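Local structure of hydrogenase 3 maturation protease (2E85) at residues R60-L71 and I108-P118. The protein removes a C-terminal peptide of 32 residues from the precursor of HycE, the large subunit of hydrogenase 3, during maturation of that enzyme. The protein carries 1 engineered substitution. Sequence-based numbering, arbitrary orientation.
Sequences RLLIVDATDMGL and IGEVIFLGIQP. With CA (calcium ion), chain F.
The amide of Q117 holds the turn 67-71 through both its oxygen and its nitrogen. Its OE1 accepts from M69 N (2.9 Å) and from L71 N, which arrive from opposite faces of the amide plane. Its NE2 donates to D68 OD1 at 2.9 Å, the carboxylate and amide planes standing 86° apart. A second NE2 bond returns to P118 O in its own chain segment; both acceptors lie close to the amide plane, so the rotation of the group is fixed. CG stands anti to the backbone N (chi1 178°) and the chain bends at chi2 (75°), which brings the amide to D68, M69 and L71. D68 OD1 also takes G70 N, closing an Asx turn. With an alanine here in place of Q117, M69 N and L71 N would probably lose their shared acceptor and D68 OD1 its amide donor. Before this turn, strands 60-66 and 111-116 run parallel, joined by alternating backbone bonds from L61 N to E110 O as far as T67 N to I116 O. On one face, I63 CG2 lies 3.7 Å from CE1 of F113, while T67 OG1 meets the ring edge; on the other, L62 CD1 packs on I112 CG2 at 3.8 Å. At the C-terminal end of strand 60-66, D65 OD1 (2.3 Å) and A66 O bind calcium together with D19 and three waters; D65 and D19 probably bind nickel, as in relatives. Strand 6-11 flanks strand 60-66, antiparallel strand 76-78 borders 111-116, and helix 97-108 packs on L61, I63, V111 and F113.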
# COMPACT_ATOMS: atom_id res chain seq x y z
N ARG B 60 -13.56 7.74 12.96
CA ARG B 60 -12.47 7.23 13.77
C ARG B 60 -12.18 5.79 13.35
O ARG B 60 -13.09 5.01 13.17
CB ARG B 60 -12.83 7.27 15.26
CG ARG B 60 -11.89 6.50 16.19
CD ARG B 60 -12.14 6.89 17.63
NE ARG B 60 -13.46 6.49 18.11
CZ ARG B 60 -13.89 6.69 19.35
NH1 ARG B 60 -13.11 7.30 20.24
NH2 ARG B 60 -15.09 6.27 19.71
N LEU B 61 -10.90 5.49 13.17
CA LEU B 61 -10.46 4.16 12.78
C LEU B 61 -9.42 3.65 13.81
O LEU B 61 -8.40 4.31 14.05
CB LEU B 61 -9.80 4.21 11.42
CG LEU B 61 -9.14 2.89 10.98
CD1 LEU B 61 -10.15 1.81 10.70
CD2 LEU B 61 -8.26 3.13 9.77
N LEU B 62 -9.70 2.47 14.37
CA LEU B 62 -8.78 1.76 15.27
C LEU B 62 -8.27 0.53 14.54
O LEU B 62 -9.07 -0.25 14.02
CB LEU B 62 -9.52 1.31 16.54
CG LEU B 62 -8.75 0.48 17.57
CD1 LEU B 62 -7.42 1.12 18.06
CD2 LEU B 62 -9.62 0.15 18.76
N ILE B 63 -6.96 0.34 14.55
CA ILE B 63 -6.35 -0.83 13.91
C ILE B 63 -5.68 -1.61 15.01
O ILE B 63 -4.91 -1.03 15.79
CB ILE B 63 -5.29 -0.39 12.88
CG1 ILE B 63 -5.94 0.48 11.81
CG2 ILE B 63 -4.61 -1.61 12.25
CD1 ILE B 63 -4.97 1.28 10.95
N VAL B 64 -5.97 -2.91 15.08
CA VAL B 64 -5.39 -3.77 16.11
C VAL B 64 -4.63 -4.91 15.42
O VAL B 64 -5.20 -5.62 14.58
CB VAL B 64 -6.48 -4.38 17.02
CG1 VAL B 64 -5.90 -5.52 17.91
CG2 VAL B 64 -7.22 -3.26 17.84
N ASP B 65 -3.37 -5.09 15.81
CA ASP B 65 -2.51 -6.06 15.14
C ASP B 65 -1.48 -6.57 16.13
O ASP B 65 -0.91 -5.78 16.88
CB ASP B 65 -1.80 -5.37 13.96
CG ASP B 65 -1.05 -6.36 13.04
OD1 ASP B 65 -1.18 -7.58 13.21
OD2 ASP B 65 -0.37 -5.90 12.10
N ALA B 66 -1.21 -7.87 16.12
CA ALA B 66 -0.09 -8.41 16.84
C ALA B 66 1.18 -7.89 16.12
O ALA B 66 1.30 -8.03 14.89
CB ALA B 66 -0.12 -9.94 16.78
N THR B 67 2.12 -7.33 16.87
CA THR B 67 3.25 -6.60 16.30
C THR B 67 4.45 -6.80 17.24
O THR B 67 4.32 -6.55 18.41
CB THR B 67 2.93 -5.08 16.30
OG1 THR B 67 1.77 -4.81 15.47
CG2 THR B 67 4.08 -4.25 15.84
N ASP B 68 5.61 -7.21 16.71
CA ASP B 68 6.79 -7.32 17.59
C ASP B 68 7.29 -5.90 17.88
O ASP B 68 7.61 -5.13 16.95
CB ASP B 68 7.89 -8.21 16.98
CG ASP B 68 9.12 -8.34 17.90
OD1 ASP B 68 9.00 -8.25 19.14
OD2 ASP B 68 10.24 -8.55 17.36
N MET B 69 7.34 -5.56 19.16
CA MET B 69 7.73 -4.23 19.63
C MET B 69 8.90 -4.34 20.61
O MET B 69 9.32 -3.33 21.20
CB MET B 69 6.54 -3.52 20.31
CG MET B 69 5.30 -3.19 19.38
SD MET B 69 3.81 -2.60 20.25
CE MET B 69 3.33 -4.12 21.14
N GLY B 70 9.38 -5.56 20.79
CA GLY B 70 10.48 -5.86 21.73
C GLY B 70 10.09 -5.83 23.19
O GLY B 70 10.95 -5.68 24.07
N LEU B 71 8.80 -6.02 23.48
CA LEU B 71 8.25 -5.99 24.83
C LEU B 71 7.94 -7.38 25.39
O LEU B 71 8.12 -8.38 24.68
CB LEU B 71 6.96 -5.12 24.84
CG LEU B 71 7.13 -3.63 24.52
CD1 LEU B 71 5.81 -2.84 24.60
CD2 LEU B 71 8.16 -3.03 25.43
N ILE B 108 -9.72 10.22 7.29
CA ILE B 108 -10.53 9.84 8.44
C ILE B 108 -10.37 10.78 9.61
O ILE B 108 -11.37 11.21 10.19
CB ILE B 108 -10.29 8.36 8.85
CG1 ILE B 108 -10.74 7.45 7.71
CG2 ILE B 108 -11.05 8.02 10.13
CD1 ILE B 108 -9.85 7.40 6.48
N GLY B 109 -9.14 11.12 9.98
CA GLY B 109 -8.97 12.22 10.92
C GLY B 109 -8.86 11.83 12.39
O GLY B 109 -8.41 12.64 13.19
N GLU B 110 -9.31 10.64 12.76
CA GLU B 110 -8.65 9.98 13.89
C GLU B 110 -8.36 8.53 13.53
O GLU B 110 -9.29 7.75 13.30
CB GLU B 110 -9.47 10.06 15.16
CG GLU B 110 -8.73 9.50 16.36
CD GLU B 110 -9.38 9.90 17.67
OE1 GLU B 110 -10.59 10.22 17.65
OE2 GLU B 110 -8.68 9.90 18.71
N VAL B 111 -7.07 8.21 13.47
CA VAL B 111 -6.57 6.85 13.20
C VAL B 111 -5.65 6.44 14.35
O VAL B 111 -4.71 7.17 14.70
CB VAL B 111 -5.84 6.78 11.84
CG1 VAL B 111 -5.31 5.37 11.55
CG2 VAL B 111 -6.77 7.25 10.74
N ILE B 112 -5.94 5.29 14.95
CA ILE B 112 -5.19 4.82 16.12
C ILE B 112 -4.64 3.46 15.74
O ILE B 112 -5.42 2.61 15.34
CB ILE B 112 -6.16 4.67 17.34
CG1 ILE B 112 -6.88 6.00 17.62
CG2 ILE B 112 -5.45 4.26 18.65
CD1 ILE B 112 -8.16 5.87 18.45
N PHE B 113 -3.33 3.25 15.89
CA PHE B 113 -2.75 1.94 15.62
C PHE B 113 -2.35 1.33 16.94
O PHE B 113 -1.46 1.87 17.62
CB PHE B 113 -1.49 2.04 14.75
CG PHE B 113 -0.95 0.70 14.39
CD1 PHE B 113 -1.40 0.07 13.25
CD2 PHE B 113 -0.06 0.02 15.26
CE1 PHE B 113 -0.96 -1.20 12.94
CE2 PHE B 113 0.39 -1.26 14.94
CZ PHE B 113 -0.06 -1.86 13.78
N LEU B 114 -2.97 0.20 17.28
CA LEU B 114 -2.70 -0.52 18.50
C LEU B 114 -2.00 -1.87 18.27
O LEU B 114 -2.50 -2.74 17.55
CB LEU B 114 -4.01 -0.75 19.25
CG LEU B 114 -3.95 -1.41 20.62
CD1 LEU B 114 -5.17 -1.04 21.45
CD2 LEU B 114 -3.82 -2.95 20.57
N GLY B 115 -0.83 -2.02 18.89
CA GLY B 115 -0.03 -3.23 18.76
C GLY B 115 -0.16 -4.06 20.02
O GLY B 115 -0.26 -3.52 21.14
N ILE B 116 -0.15 -5.36 19.84
CA ILE B 116 -0.12 -6.30 20.95
C ILE B 116 1.12 -7.15 20.70
O ILE B 116 1.26 -7.73 19.59
CB ILE B 116 -1.32 -7.27 20.92
CG1 ILE B 116 -2.62 -6.52 21.12
CG2 ILE B 116 -1.14 -8.41 21.95
CD1 ILE B 116 -3.88 -7.31 20.76
N GLN B 117 1.96 -7.28 21.73
CA GLN B 117 3.18 -8.08 21.61
C GLN B 117 2.92 -9.57 21.56
O GLN B 117 2.42 -10.14 22.53
CB GLN B 117 4.12 -7.79 22.77
CG GLN B 117 5.39 -8.63 22.72
CD GLN B 117 6.33 -8.16 21.70
OE1 GLN B 117 6.63 -6.97 21.64
NE2 GLN B 117 6.83 -9.08 20.88
N PRO B 118 3.28 -10.23 20.44
CA PRO B 118 3.20 -11.68 20.44
C PRO B 118 4.39 -12.33 21.11
O PRO B 118 5.45 -11.69 21.32
CB PRO B 118 3.22 -12.04 18.95
CG PRO B 118 4.07 -11.00 18.35
CD PRO B 118 3.67 -9.71 19.11
CA CA F . 0.40 -9.20 12.74
O HOH W 1 1.66 -7.52 11.56
O HOH W 2 -0.01 -8.65 10.39
O HOH W 3 2.51 -9.89 12.37